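Local structure of class B carbapenemase GOB-18 (Elizabethkingia meningoseptica, 5K0W) at residues 42-47 with 195-200; 55-60 with 165-170; 191-196 with 261-266; 201-206 with 280-285. The protein is a zinc-dependent class B3 metallo-beta-lactamase that binds two metal ions and probably hydrolyses beta-lactam antibiotics, carbapenems among them. All blocks are in the same frame, centred on the assembly; numbering follows the deposited sequence.

Contact 1: 42-47 with 195-200; sequences GNLYYV and VLIANM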
loop_
_atom_site.group_PDB
_atom_site.type_symbol
_atom_site.label_atom_id
_atom_site.label_comp_id
_atom_site.label_asym_id
_atom_site.label_seq_id
_atom_site.Cartn_x
_atom_site.Cartn_y
_atom_site.Cartn_z
ATOM N N GLY A 42 -18.335 3.259 1.608
ATOM C CA GLY A 42 -18.463 4.493 2.371
ATOM C C GLY A 42 -17.650 5.629 1.797
ATOM O O GLY A 42 -17.903 6.079 0.677
ATOM N N ASN A 43 -16.626 6.053 2.543
ATOM C CA ASN A 43 -15.756 7.166 2.139
ATOM C C ASN A 43 -14.396 6.742 1.603
ATOM O O ASN A 43 -13.492 7.573 1.483
ATOM C CB ASN A 43 -15.662 8.219 3.258
ATOM C CG ASN A 43 -17.025 8.809 3.585
ATOM O OD1 ASN A 43 -17.769 9.269 2.703
ATOM N ND2 ASN A 43 -17.421 8.729 4.844
ATOM N N LEU A 44 -14.277 5.450 1.224
ATOM C CA LEU A 44 -13.087 4.855 0.632
ATOM C C LEU A 44 -13.272 4.725 -0.872
ATOM O O LEU A 44 -14.260 4.167 -1.333
ATOM C CB LEU A 44 -12.765 3.493 1.280
ATOM C CG LEU A 44 -11.585 2.731 0.702
ATOM C CD1 LEU A 44 -10.261 3.342 1.104
ATOM C CD2 LEU A 44 -11.649 1.296 1.086
ATOM N N TYR A 45 -12.313 5.254 -1.622
ATOM C CA TYR A 45 -12.327 5.277 -3.072
ATOM C C TYR A 45 -11.030 4.721 -3.630
ATOM O O TYR A 45 -9.972 4.927 -3.035
ATOM C CB TYR A 45 -12.516 6.738 -3.584
ATOM C CG TYR A 45 -13.820 7.396 -3.178
ATOM C CD1 TYR A 45 -13.951 8.033 -1.944
ATOM C CD2 TYR A 45 -14.910 7.428 -4.050
ATOM C CE1 TYR A 45 -15.156 8.623 -1.557
ATOM C CE2 TYR A 45 -16.118 8.017 -3.676
ATOM C CZ TYR A 45 -16.238 8.605 -2.427
ATOM O OH TYR A 45 -17.424 9.176 -2.057
ATOM N N TYR A 46 -11.102 4.049 -4.791
ATOM C CA TYR A 46 -9.933 3.540 -5.495
ATOM C C TYR A 46 -9.540 4.622 -6.507
ATOM O O TYR A 46 -10.352 4.984 -7.367
ATOM C CB TYR A 46 -10.259 2.216 -6.216
ATOM C CG TYR A 46 -9.060 1.554 -6.866
ATOM C CD1 TYR A 46 -8.693 1.857 -8.175
ATOM C CD2 TYR A 46 -8.287 0.634 -6.171
ATOM C CE1 TYR A 46 -7.564 1.285 -8.761
ATOM C CE2 TYR A 46 -7.174 0.037 -6.754
ATOM C CZ TYR A 46 -6.807 0.371 -8.045
ATOM O OH TYR A 46 -5.710 -0.235 -8.616
ATOM N N VAL A 47 -8.317 5.164 -6.391
ATOM C CA VAL A 47 -7.813 6.225 -7.281
ATOM C C VAL A 47 -6.503 5.807 -7.994
ATOM O O VAL A 47 -5.886 6.621 -8.695
ATOM C CB VAL A 47 -7.714 7.623 -6.586
ATOM C CG1 VAL A 47 -9.093 8.181 -6.244
ATOM C CG2 VAL A 47 -6.812 7.590 -5.355
ATOM N N VAL A 195 -12.868 -1.976 7.292
ATOM C CA VAL A 195 -12.045 -2.103 6.093
ATOM C C VAL A 195 -10.585 -2.408 6.419
ATOM O O VAL A 195 -9.992 -1.756 7.280
ATOM C CB VAL A 195 -12.205 -0.864 5.174
ATOM C CG1 VAL A 195 -11.362 -0.987 3.908
ATOM C CG2 VAL A 195 -13.678 -0.643 4.813
ATOM N N LEU A 196 -10.020 -3.414 5.734
ATOM C CA LEU A 196 -8.625 -3.801 5.836
ATOM C C LEU A 196 -7.942 -3.525 4.506
ATOM O O LEU A 196 -8.377 -4.051 3.476
ATOM C CB LEU A 196 -8.482 -5.290 6.211
ATOM C CG LEU A 196 -7.056 -5.839 6.211
ATOM C CD1 LEU A 196 -6.327 -5.479 7.490
ATOM C CD2 LEU A 196 -7.044 -7.329 5.965
ATOM N N ILE A 197 -6.884 -2.694 4.522
ATOM C CA ILE A 197 -6.059 -2.397 3.349
ATOM C C ILE A 197 -4.790 -3.220 3.593
ATOM O O ILE A 197 -3.938 -2.823 4.366
ATOM C CB ILE A 197 -5.810 -0.872 3.150
ATOM C CG1 ILE A 197 -7.115 -0.147 2.791
ATOM C CG2 ILE A 197 -4.728 -0.603 2.060
ATOM C CD1 ILE A 197 -7.055 1.320 2.928
ATOM N N ALA A 198 -4.718 -4.407 3.007
ATOM C CA ALA A 198 -3.646 -5.358 3.232
ATOM C C ALA A 198 -2.403 -5.242 2.362
ATOM O O ALA A 198 -2.496 -4.948 1.179
ATOM C CB ALA A 198 -4.199 -6.770 3.146
ATOM N N ASN A 199 -1.238 -5.527 2.943
ATOM C CA ASN A 199 -0.012 -5.645 2.182
ATOM C C ASN A 199 0.345 -7.133 2.297
ATOM O O ASN A 199 0.884 -7.578 3.311
ATOM C CB ASN A 199 1.109 -4.731 2.673
ATOM C CG ASN A 199 2.236 -4.682 1.669
ATOM O OD1 ASN A 199 2.158 -4.016 0.635
ATOM N ND2 ASN A 199 3.225 -5.518 1.864
ATOM N N MET A 200 -0.055 -7.905 1.276
ATOM C CA MET A 200 0.130 -9.349 1.176
ATOM C C MET A 200 1.594 -9.771 1.360
ATOM O O MET A 200 2.482 -9.187 0.736
ATOM C CB MET A 200 -0.492 -9.931 -0.113
ATOM C CG MET A 200 -2.000 -9.667 -0.261
ATOM S SD MET A 200 -3.011 -10.104 1.194
ATOM C CE MET A 200 -3.091 -11.946 1.044
#
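Leu44 on strand 44-46 forks over Val195 and Ile197 of strand 192-198, a simple example of how one branched side chain can bridge two beta sheets. Its CG lies anti to the backbone N (chi1 177°), which carries the isobutyl group across the interface and gives each methyl its own partner. Leu44 CD2 rests against Val195 CG1 at 3.6 Å, the two side chains meeting at a slant. The other branch is looser: Leu44 CD1 comes within 4.2 Å of Ile197 CD1, the end of an outstretched side chain. Val195 and Ile197 stand two residues apart and so offer their side chains on the same face of the strand. All three residues are buried and the join between the segments is purely apolar, with the CA atoms of Leu44 and Val195 still 8.9 Å apart. The side chain of Ile197 is about 9 Å from that of the zinc ligand His103, so this is core lying behind the metal site and not part of it. Phe184 of strand 180-187 touches all three side chains, Tyr55 and Ile57 of strand 55-59 touch Leu44, and Val238 of strand 236-239 packs on Ile197.

Contact 2: 55-60 with 165-170; sequences YLIVTD and ITLTLL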
loop_
_atom_site.group_PDB
_atom_site.type_symbol
_atom_site.label_atom_id
_atom_site.label_comp_id
_atom_site.label_asym_id
_atom_site.label_seq_id
_atom_site.Cartn_x
_atom_site.Cartn_y
_atom_site.Cartn_z
ATOM N N TYR A 55 -5.418 4.414 -2.577
ATOM C CA TYR A 55 -6.674 4.602 -1.852
ATOM C C TYR A 55 -6.877 6.015 -1.341
ATOM O O TYR A 55 -5.960 6.620 -0.781
ATOM C CB TYR A 55 -6.794 3.568 -0.714
ATOM C CG TYR A 55 -6.737 2.151 -1.242
ATOM C CD1 TYR A 55 -7.814 1.597 -1.924
ATOM C CD2 TYR A 55 -5.572 1.405 -1.154
ATOM C CE1 TYR A 55 -7.747 0.317 -2.470
ATOM C CE2 TYR A 55 -5.500 0.117 -1.681
ATOM C CZ TYR A 55 -6.588 -0.417 -2.349
ATOM O OH TYR A 55 -6.534 -1.662 -2.908
ATOM N N LEU A 56 -8.084 6.540 -1.545
ATOM C CA LEU A 56 -8.465 7.862 -1.089
ATOM C C LEU A 56 -9.587 7.788 -0.050
ATOM O O LEU A 56 -10.640 7.193 -0.302
ATOM C CB LEU A 56 -8.849 8.745 -2.275
ATOM C CG LEU A 56 -9.230 10.186 -1.959
ATOM C CD1 LEU A 56 -7.992 11.066 -1.775
ATOM C CD2 LEU A 56 -10.129 10.746 -3.050
ATOM N N ILE A 57 -9.337 8.367 1.132
ATOM C CA ILE A 57 -10.307 8.441 2.218
ATOM C C ILE A 57 -10.692 9.905 2.356
ATOM O O ILE A 57 -9.854 10.747 2.686
ATOM C CB ILE A 57 -9.824 7.787 3.541
ATOM C CG1 ILE A 57 -9.540 6.296 3.336
ATOM C CG2 ILE A 57 -10.850 7.990 4.657
ATOM C CD1 ILE A 57 -8.646 5.660 4.384
ATOM N N VAL A 58 -11.950 10.203 2.050
ATOM C CA VAL A 58 -12.492 11.555 2.073
ATOM C C VAL A 58 -13.114 11.841 3.436
ATOM O O VAL A 58 -14.008 11.107 3.861
ATOM C CB VAL A 58 -13.514 11.726 0.921
ATOM C CG1 VAL A 58 -14.060 13.147 0.870
ATOM C CG2 VAL A 58 -12.900 11.332 -0.420
ATOM N N THR A 59 -12.635 12.885 4.141
ATOM C CA THR A 59 -13.221 13.281 5.432
ATOM C C THR A 59 -13.713 14.720 5.374
ATOM O O THR A 59 -13.400 15.477 4.442
ATOM C CB THR A 59 -12.262 13.147 6.626
ATOM O OG1 THR A 59 -11.573 14.379 6.783
ATOM C CG2 THR A 59 -11.299 11.939 6.544
ATOM N N ASP A 60 -14.425 15.101 6.435
ATOM C CA ASP A 60 -15.005 16.421 6.704
ATOM C C ASP A 60 -13.928 17.510 6.874
ATOM O O ASP A 60 -14.170 18.668 6.544
ATOM C CB ASP A 60 -15.967 16.372 7.937
ATOM C CG ASP A 60 -15.548 15.523 9.174
ATOM O OD1 ASP A 60 -15.156 14.336 8.993
ATOM O OD2 ASP A 60 -15.711 16.015 10.319
ATOM N N ILE A 165 -12.890 9.683 10.971
ATOM C CA ILE A 165 -12.083 8.564 10.486
ATOM C C ILE A 165 -10.872 8.344 11.398
ATOM O O ILE A 165 -10.179 9.302 11.747
ATOM C CB ILE A 165 -11.678 8.829 9.002
ATOM C CG1 ILE A 165 -12.793 8.410 8.011
ATOM C CG2 ILE A 165 -10.309 8.242 8.616
ATOM C CD1 ILE A 165 -12.971 6.848 7.727
ATOM N N THR A 166 -10.646 7.077 11.793
ATOM C CA THR A 166 -9.507 6.625 12.599
ATOM C C THR A 166 -8.921 5.380 11.935
ATOM O O THR A 166 -9.625 4.381 11.777
ATOM C CB THR A 166 -9.884 6.349 14.070
ATOM O OG1 THR A 166 -10.583 7.474 14.609
ATOM C CG2 THR A 166 -8.658 6.035 14.937
ATOM N N LEU A 167 -7.639 5.450 11.547
ATOM C CA LEU A 167 -6.935 4.337 10.936
ATOM C C LEU A 167 -5.943 3.772 11.928
ATOM O O LEU A 167 -5.296 4.525 12.661
ATOM C CB LEU A 167 -6.184 4.813 9.686
ATOM C CG LEU A 167 -6.830 4.507 8.350
ATOM C CD1 LEU A 167 -7.952 5.448 8.071
ATOM C CD2 LEU A 167 -5.841 4.674 7.249
ATOM N N THR A 168 -5.807 2.450 11.950
ATOM C CA THR A 168 -4.848 1.785 12.820
ATOM C C THR A 168 -3.816 1.146 11.922
ATOM O O THR A 168 -4.183 0.424 10.984
ATOM C CB THR A 168 -5.538 0.751 13.749
ATOM O OG1 THR A 168 -6.507 1.412 14.546
ATOM C CG2 THR A 168 -4.563 0.038 14.671
ATOM N N LEU A 169 -2.532 1.412 12.198
ATOM C CA LEU A 169 -1.441 0.812 11.444
ATOM C C LEU A 169 -1.193 -0.580 12.008
ATOM O O LEU A 169 -1.019 -0.737 13.215
ATOM C CB LEU A 169 -0.164 1.663 11.550
ATOM C CG LEU A 169 0.988 1.251 10.616
ATOM C CD1 LEU A 169 1.604 2.463 9.931
ATOM C CD2 LEU A 169 2.028 0.433 11.357
ATOM N N LEU A 170 -1.159 -1.582 11.135
ATOM C CA LEU A 170 -0.861 -2.953 11.525
ATOM C C LEU A 170 0.498 -3.295 10.904
ATOM O O LEU A 170 0.600 -3.415 9.681
ATOM C CB LEU A 170 -1.953 -3.937 11.046
ATOM C CG LEU A 170 -3.414 -3.618 11.424
ATOM C CD1 LEU A 170 -4.378 -4.490 10.662
ATOM C CD2 LEU A 170 -3.653 -3.745 12.916
#
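Ile57 places its two branches against two different residues of the facing strand, Ile165 and Leu167, and these pairs form the dense part of the contact. With chi1 at -61°, the CG2 methyl of Ile57 stands anti to the backbone N and presses on the flank of Ile165, 3.9 Å from its CG1 and equally close to its CD1. The longer branch turns off in another direction: Ile57 CD1 meets Leu167 CD1 tip to tip at 3.8 Å, with the second leucine methyl slightly farther off. Phe184 of strand 180-187 touches both Ile57 and Leu167, and Ile64 of strand 62-66 lies on Ile165.

Toward Thr59 the packing thins and solvent comes nearer. The methyl Thr59 CG2 still lies on Ile165, 4.0 Å from its CB, but the hydroxyl is engaged within its own turn, where OG1 is bonded to Gly62 O and to Lys61 N. Asp60, next along, is exposed; its side chain touches Asn164, just before the second strand.

Strands 55-59 and 165-170 run roughly antiparallel, at 146°, with axes 9.4 Å apart at their closest. That spacing is one of face-to-face sheets, filled by side chains from both, and it is the central beta sandwich of the alpha-beta/beta-alpha metallo-beta-lactamase fold.

Contact 3: 191-196 with 261-266; sequences RKYRVL and LFMDKQ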
loop_
_atom_site.group_PDB
_atom_site.type_symbol
_atom_site.label_atom_id
_atom_site.label_comp_id
_atom_site.label_asym_id
_atom_site.label_seq_id
_atom_site.Cartn_x
_atom_site.Cartn_y
_atom_site.Cartn_z
ATOM N N ARG A 191 -24.902 0.960 6.133
ATOM C CA ARG A 191 -24.178 0.356 7.276
ATOM C C ARG A 191 -22.749 0.872 7.493
ATOM O O ARG A 191 -22.272 1.739 6.762
ATOM C CB ARG A 191 -24.116 -1.180 7.076
ATOM C CG ARG A 191 -23.727 -1.597 5.637
ATOM C CD ARG A 191 -23.296 -3.039 5.489
ATOM N NE ARG A 191 -22.113 -3.303 6.298
ATOM C CZ ARG A 191 -21.550 -4.490 6.442
ATOM N NH1 ARG A 191 -20.500 -4.637 7.234
ATOM N NH2 ARG A 191 -22.030 -5.544 5.794
ATOM N N LYS A 192 -22.067 0.304 8.503
ATOM C CA LYS A 192 -20.659 0.536 8.854
ATOM C C LYS A 192 -19.878 -0.639 8.247
ATOM O O LYS A 192 -20.457 -1.709 8.023
ATOM C CB LYS A 192 -20.462 0.563 10.387
ATOM C CG LYS A 192 -20.981 1.835 11.061
ATOM C CD LYS A 192 -20.759 1.806 12.573
ATOM C CE LYS A 192 -21.550 2.851 13.325
ATOM N NZ LYS A 192 -20.954 4.212 13.194
ATOM N N TYR A 193 -18.582 -0.440 7.952
ATOM C CA TYR A 193 -17.713 -1.463 7.352
ATOM C C TYR A 193 -16.333 -1.397 7.960
ATOM O O TYR A 193 -15.702 -0.345 7.896
ATOM C CB TYR A 193 -17.527 -1.237 5.834
ATOM C CG TYR A 193 -18.774 -1.118 4.999
ATOM C CD1 TYR A 193 -19.342 0.123 4.736
ATOM C CD2 TYR A 193 -19.321 -2.233 4.370
ATOM C CE1 TYR A 193 -20.452 0.249 3.902
ATOM C CE2 TYR A 193 -20.406 -2.115 3.505
ATOM C CZ TYR A 193 -20.977 -0.874 3.282
ATOM O OH TYR A 193 -22.060 -0.767 2.449
ATOM N N ARG A 194 -15.834 -2.521 8.486
ATOM C CA ARG A 194 -14.475 -2.603 9.004
ATOM C C ARG A 194 -13.625 -2.963 7.786
ATOM O O ARG A 194 -13.721 -4.071 7.253
ATOM C CB ARG A 194 -14.357 -3.636 10.139
ATOM C CG ARG A 194 -12.959 -3.759 10.748
ATOM C CD ARG A 194 -13.084 -4.261 12.168
ATOM N NE ARG A 194 -11.799 -4.555 12.808
ATOM C CZ ARG A 194 -11.065 -3.658 13.463
ATOM N NH1 ARG A 194 -9.917 -4.018 14.028
ATOM N NH2 ARG A 194 -11.466 -2.389 13.543
ATOM N N VAL A 195 -12.868 -1.976 7.292
ATOM C CA VAL A 195 -12.045 -2.103 6.093
ATOM C C VAL A 195 -10.585 -2.408 6.419
ATOM O O VAL A 195 -9.992 -1.756 7.280
ATOM C CB VAL A 195 -12.205 -0.864 5.174
ATOM C CG1 VAL A 195 -11.362 -0.987 3.908
ATOM C CG2 VAL A 195 -13.678 -0.643 4.813
ATOM N N LEU A 196 -10.020 -3.414 5.734
ATOM C CA LEU A 196 -8.625 -3.801 5.836
ATOM C C LEU A 196 -7.942 -3.525 4.506
ATOM O O LEU A 196 -8.377 -4.051 3.476
ATOM C CB LEU A 196 -8.482 -5.290 6.211
ATOM C CG LEU A 196 -7.056 -5.839 6.211
ATOM C CD1 LEU A 196 -6.327 -5.479 7.490
ATOM C CD2 LEU A 196 -7.044 -7.329 5.965
ATOM N N LEU A 261 -18.496 -6.980 -3.316
ATOM C CA LEU A 261 -17.471 -7.555 -4.181
ATOM C C LEU A 261 -16.199 -7.763 -3.357
ATOM O O LEU A 261 -15.457 -8.709 -3.606
ATOM C CB LEU A 261 -17.140 -6.610 -5.352
ATOM C CG LEU A 261 -18.208 -6.389 -6.409
ATOM C CD1 LEU A 261 -17.897 -5.160 -7.221
ATOM C CD2 LEU A 261 -18.366 -7.623 -7.314
ATOM N N PHE A 262 -15.970 -6.883 -2.364
ATOM C CA PHE A 262 -14.782 -6.883 -1.522
ATOM C C PHE A 262 -14.991 -7.486 -0.131
ATOM O O PHE A 262 -14.193 -7.265 0.785
ATOM C CB PHE A 262 -14.145 -5.476 -1.511
ATOM C CG PHE A 262 -14.108 -4.874 -2.895
ATOM C CD1 PHE A 262 -13.257 -5.386 -3.873
ATOM C CD2 PHE A 262 -14.989 -3.858 -3.250
ATOM C CE1 PHE A 262 -13.264 -4.871 -5.174
ATOM C CE2 PHE A 262 -14.985 -3.331 -4.547
ATOM C CZ PHE A 262 -14.118 -3.837 -5.495
ATOM N N MET A 263 -16.033 -8.319 -0.010
ATOM C CA MET A 263 -16.411 -9.011 1.223
ATOM C C MET A 263 -16.131 -10.506 1.104
ATOM O O MET A 263 -16.733 -11.311 1.818
ATOM C CB MET A 263 -17.886 -8.762 1.527
ATOM C CG MET A 263 -18.172 -7.341 1.873
ATOM S SD MET A 263 -19.873 -7.133 2.393
ATOM C CE MET A 263 -19.786 -5.506 3.012
ATOM N N ASP A 264 -15.205 -10.879 0.211
ATOM C CA ASP A 264 -14.844 -12.266 -0.004
ATOM C C ASP A 264 -13.719 -12.626 0.961
ATOM O O ASP A 264 -12.556 -12.796 0.561
ATOM C CB ASP A 264 -14.504 -12.533 -1.489
ATOM C CG ASP A 264 -13.397 -11.673 -2.096
ATOM O OD1 ASP A 264 -13.223 -10.515 -1.644
ATOM O OD2 ASP A 264 -12.729 -12.147 -3.054
ATOM N N LYS A 265 -14.077 -12.689 2.260
ATOM C CA LYS A 265 -13.171 -13.011 3.367
ATOM C C LYS A 265 -12.405 -14.311 3.142
ATOM O O LYS A 265 -11.202 -14.335 3.372
ATOM C CB LYS A 265 -13.920 -13.056 4.705
ATOM C CG LYS A 265 -14.410 -11.715 5.202
ATOM C CD LYS A 265 -14.516 -11.717 6.721
ATOM C CE LYS A 265 -15.913 -11.401 7.184
ATOM N NZ LYS A 265 -15.952 -11.112 8.644
ATOM N N GLN A 266 -13.078 -15.380 2.667
ATOM C CA GLN A 266 -12.413 -16.665 2.433
ATOM C C GLN A 266 -11.279 -16.622 1.422
ATOM O O GLN A 266 -10.305 -17.355 1.590
ATOM C CB GLN A 266 -13.398 -17.819 2.206
ATOM C CG GLN A 266 -14.071 -18.324 3.498
ATOM C CD GLN A 266 -13.139 -18.421 4.699
ATOM O OE1 GLN A 266 -12.162 -19.179 4.715
ATOM N NE2 GLN A 266 -13.419 -17.631 5.730
#
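Met263 sends its side chain toward Arg191 and Tyr193, and nearly all of what it touches there is met by its last atom. From CB, the chain starts with CG anti to the carbonyl carbon (chi1 -67°) and then runs almost straight through SD to CE; along this route the side chain also lies on Ile236 of strand 236-239. SD passes 4.3 Å from Arg191 NH2, and the terminal methyl closes the gap, with Met263 CE 3.6 Å from the same nitrogen. CE sits over one face of the guanidinium and, at the same time, in the plane of the Tyr193 ring at its edge, 3.5 Å from Tyr193 CE2. In the metallo-beta-lactamase fold this lies at the start of strand 192-198, on the face turned to the other sheet, near edge strands 236-239 and 38-41, where the irregular run leading into helix 265-284 packs in. The guanidinium's orientation is fixed by Lys192 O, which it grips side-on, from Arg191 NE at 2.9 Å and Arg191 NH1 at 3.0 Å, the oxygen lying in the guanidinium plane. Tyr193 CD2 lies over the same face as the methionine methyl. Arg191 NH1 also forms a salt bridge with Asp235, and Tyr193 OH is bonded to Asp188.

Contact 4: 201-206 with 280-285; sequences PSVIVD and LNKIKK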
loop_
_atom_site.group_PDB
_atom_site.type_symbol
_atom_site.label_atom_id
_atom_site.label_comp_id
_atom_site.label_asym_id
_atom_site.label_seq_id
_atom_site.Cartn_x
_atom_site.Cartn_y
_atom_site.Cartn_z
ATOM N N PRO A 201 1.859 -10.720 2.284
ATOM C CA PRO A 201 3.249 -11.075 2.584
ATOM C C PRO A 201 3.948 -12.016 1.597
ATOM O O PRO A 201 4.221 -13.177 1.906
ATOM C CB PRO A 201 3.161 -11.603 4.018
ATOM C CG PRO A 201 1.787 -12.180 4.115
ATOM C CD PRO A 201 0.909 -11.465 3.144
ATOM N N SER A 202 4.268 -11.499 0.408
ATOM C CA SER A 202 5.013 -12.229 -0.630
ATOM C C SER A 202 6.541 -12.117 -0.420
ATOM O O SER A 202 7.004 -11.198 0.263
ATOM C CB SER A 202 4.605 -11.757 -2.023
ATOM O OG SER A 202 4.475 -10.348 -2.090
ATOM N N VAL A 203 7.309 -13.072 -0.986
ATOM C CA VAL A 203 8.782 -13.121 -0.885
ATOM C C VAL A 203 9.424 -12.670 -2.205
ATOM O O VAL A 203 9.217 -13.317 -3.229
ATOM C CB VAL A 203 9.328 -14.496 -0.369
ATOM C CG1 VAL A 203 10.860 -14.509 -0.306
ATOM C CG2 VAL A 203 8.744 -14.839 0.993
ATOM N N ILE A 204 10.220 -11.572 -2.163
ATOM C CA ILE A 204 10.910 -10.980 -3.328
ATOM C C ILE A 204 12.362 -11.458 -3.541
ATOM O O ILE A 204 12.926 -11.241 -4.625
ATOM C CB ILE A 204 10.772 -9.437 -3.370
ATOM C CG1 ILE A 204 11.554 -8.750 -2.211
ATOM C CG2 ILE A 204 9.278 -9.060 -3.361
ATOM C CD1 ILE A 204 11.619 -7.252 -2.262
ATOM N N VAL A 205 12.953 -12.101 -2.511
ATOM C CA VAL A 205 14.319 -12.642 -2.565
ATOM C C VAL A 205 14.347 -14.073 -3.107
ATOM O O VAL A 205 13.567 -14.932 -2.682
ATOM C CB VAL A 205 15.162 -12.481 -1.268
ATOM C CG1 VAL A 205 15.491 -11.023 -1.004
ATOM C CG2 VAL A 205 14.495 -13.127 -0.054
ATOM N N ASP A 206 15.266 -14.317 -4.038
ATOM C CA ASP A 206 15.498 -15.604 -4.707
ATOM C C ASP A 206 16.441 -16.497 -3.862
ATOM O O ASP A 206 16.317 -17.720 -3.897
ATOM C CB ASP A 206 16.110 -15.367 -6.105
ATOM C CG ASP A 206 15.590 -14.131 -6.846
ATOM O OD1 ASP A 206 15.935 -12.978 -6.423
ATOM O OD2 ASP A 206 14.879 -14.306 -7.864
ATOM N N LEU A 280 6.996 -21.280 4.009
ATOM C CA LEU A 280 7.514 -22.442 4.720
ATOM C C LEU A 280 8.314 -23.317 3.788
ATOM O O LEU A 280 9.353 -23.826 4.204
ATOM C CB LEU A 280 6.408 -23.254 5.409
ATOM C CG LEU A 280 5.672 -22.567 6.556
ATOM C CD1 LEU A 280 4.242 -23.108 6.700
ATOM C CD2 LEU A 280 6.463 -22.647 7.867
ATOM N N ASN A 281 7.874 -23.461 2.520
ATOM C CA ASN A 281 8.600 -24.266 1.543
ATOM C C ASN A 281 9.968 -23.672 1.257
ATOM O O ASN A 281 10.927 -24.409 1.004
ATOM C CB ASN A 281 7.802 -24.457 0.270
ATOM C CG ASN A 281 7.962 -25.834 -0.277
ATOM O OD1 ASN A 281 7.401 -26.795 0.248
ATOM N ND2 ASN A 281 8.778 -25.957 -1.308
ATOM N N LYS A 282 10.073 -22.334 1.356
ATOM C CA LYS A 282 11.337 -21.617 1.171
ATOM C C LYS A 282 12.280 -21.871 2.376
ATOM O O LYS A 282 13.456 -22.191 2.168
ATOM C CB LYS A 282 11.092 -20.109 0.931
ATOM C CG LYS A 282 12.366 -19.291 0.854
ATOM C CD LYS A 282 12.238 -18.076 -0.024
ATOM C CE LYS A 282 13.519 -17.275 -0.080
ATOM N NZ LYS A 282 14.557 -17.926 -0.913
ATOM N N ILE A 283 11.754 -21.754 3.622
ATOM C CA ILE A 283 12.547 -21.966 4.836
ATOM C C ILE A 283 13.059 -23.402 5.036
ATOM O O ILE A 283 14.089 -23.583 5.692
ATOM C CB ILE A 283 11.962 -21.325 6.113
ATOM C CG1 ILE A 283 10.776 -22.107 6.663
ATOM C CG2 ILE A 283 11.608 -19.876 5.886
ATOM C CD1 ILE A 283 10.915 -22.478 8.097
ATOM N N LYS A 284 12.384 -24.420 4.450
ATOM C CA LYS A 284 12.899 -25.790 4.587
ATOM C C LYS A 284 14.276 -25.982 3.958
ATOM O O LYS A 284 15.089 -26.725 4.520
ATOM C CB LYS A 284 11.896 -26.935 4.292
ATOM C CG LYS A 284 10.824 -26.684 3.256
ATOM C CD LYS A 284 9.783 -27.823 3.235
ATOM C CE LYS A 284 8.562 -27.582 4.104
ATOM N NZ LYS A 284 7.304 -27.506 3.303
ATOM N N LYS A 285 14.579 -25.202 2.882
ATOM C CA LYS A 285 15.883 -25.177 2.199
ATOM C C LYS A 285 17.032 -24.662 3.114
ATOM O O LYS A 285 18.207 -24.866 2.780
ATOM C CB LYS A 285 15.824 -24.315 0.938
ATOM C CG LYS A 285 14.781 -24.712 -0.096
ATOM C CD LYS A 285 14.250 -23.491 -0.876
ATOM C CE LYS A 285 15.283 -22.467 -1.353
ATOM N NZ LYS A 285 15.413 -21.302 -0.419
#
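Val203 and Lys282 bring the backbones to a CA-CA separation of 9.1 Å, one in the irregular run 201-206 and the other in the last turns of helix 265-284. The lysine spans this distance. Its CG is anti to the backbone N (chi1 175°), and the chain stays stretched as far as CE before bending at its last torsion (chi4 74°). The methylenes do the apolar work: Val203 CG1 lies against Lys282 CD at 3.8 Å, the side chains meeting at a slant, and is just as close to CE. Farther out, Lys282 CE is 3.5 Å from Val205 O, while the methyl Val205 CG2 stays at a looser 4.3 Å from that carbon.

In this metallo-beta-lactamase the loop after strand 192-198 runs beside the zinc site, and the C-terminal helix 265-284 packs against it through Lys282. Ile204, in the middle of the run, touches the zinc ligands His100 and His175, and Ser202 OG makes a weak hydrogen bond to ND1 of His175.

The ammonium of Lys282 is bonded to the backbone oxygen of Lys207 and makes a cation-pi contact with Phe209, so its charged end is engaged by residues just beyond 201-206 in the same loop. The side chain of Asp206 starts away from the helix, so the residue faces it with its backbone. At the base of the lysine, Lys282 O accepts the backbone N-H of Lys285 at 3.3 Å, and Lys285 NZ bonds weakly to the same oxygen. Tyr222 of helix 218-230 also touches Val203.

Overall arrangement
Contacts 1 and 2, with centres about 9 Å apart, both join the two sheets and are tied together directly, Tyr45 N lying 2.9 Å from Leu56 O between neighbouring strands. Contact 3 shares Val195 and Leu196 with contact 1, so strand 192-198 meets the opposing sheet in one and, at its beginning, the run that leads into helix 265-284 in the other. That helix runs on to contact 4, whose centre is about 29 Å from that of contact 3. Contacts 1 and 4 adjoin in sequence and lie nearer the metals: the side chains of Ile197 and Val203 are about 12 and 11 Å from a zinc ion, whereas contacts 2 and 3 are remote from the site.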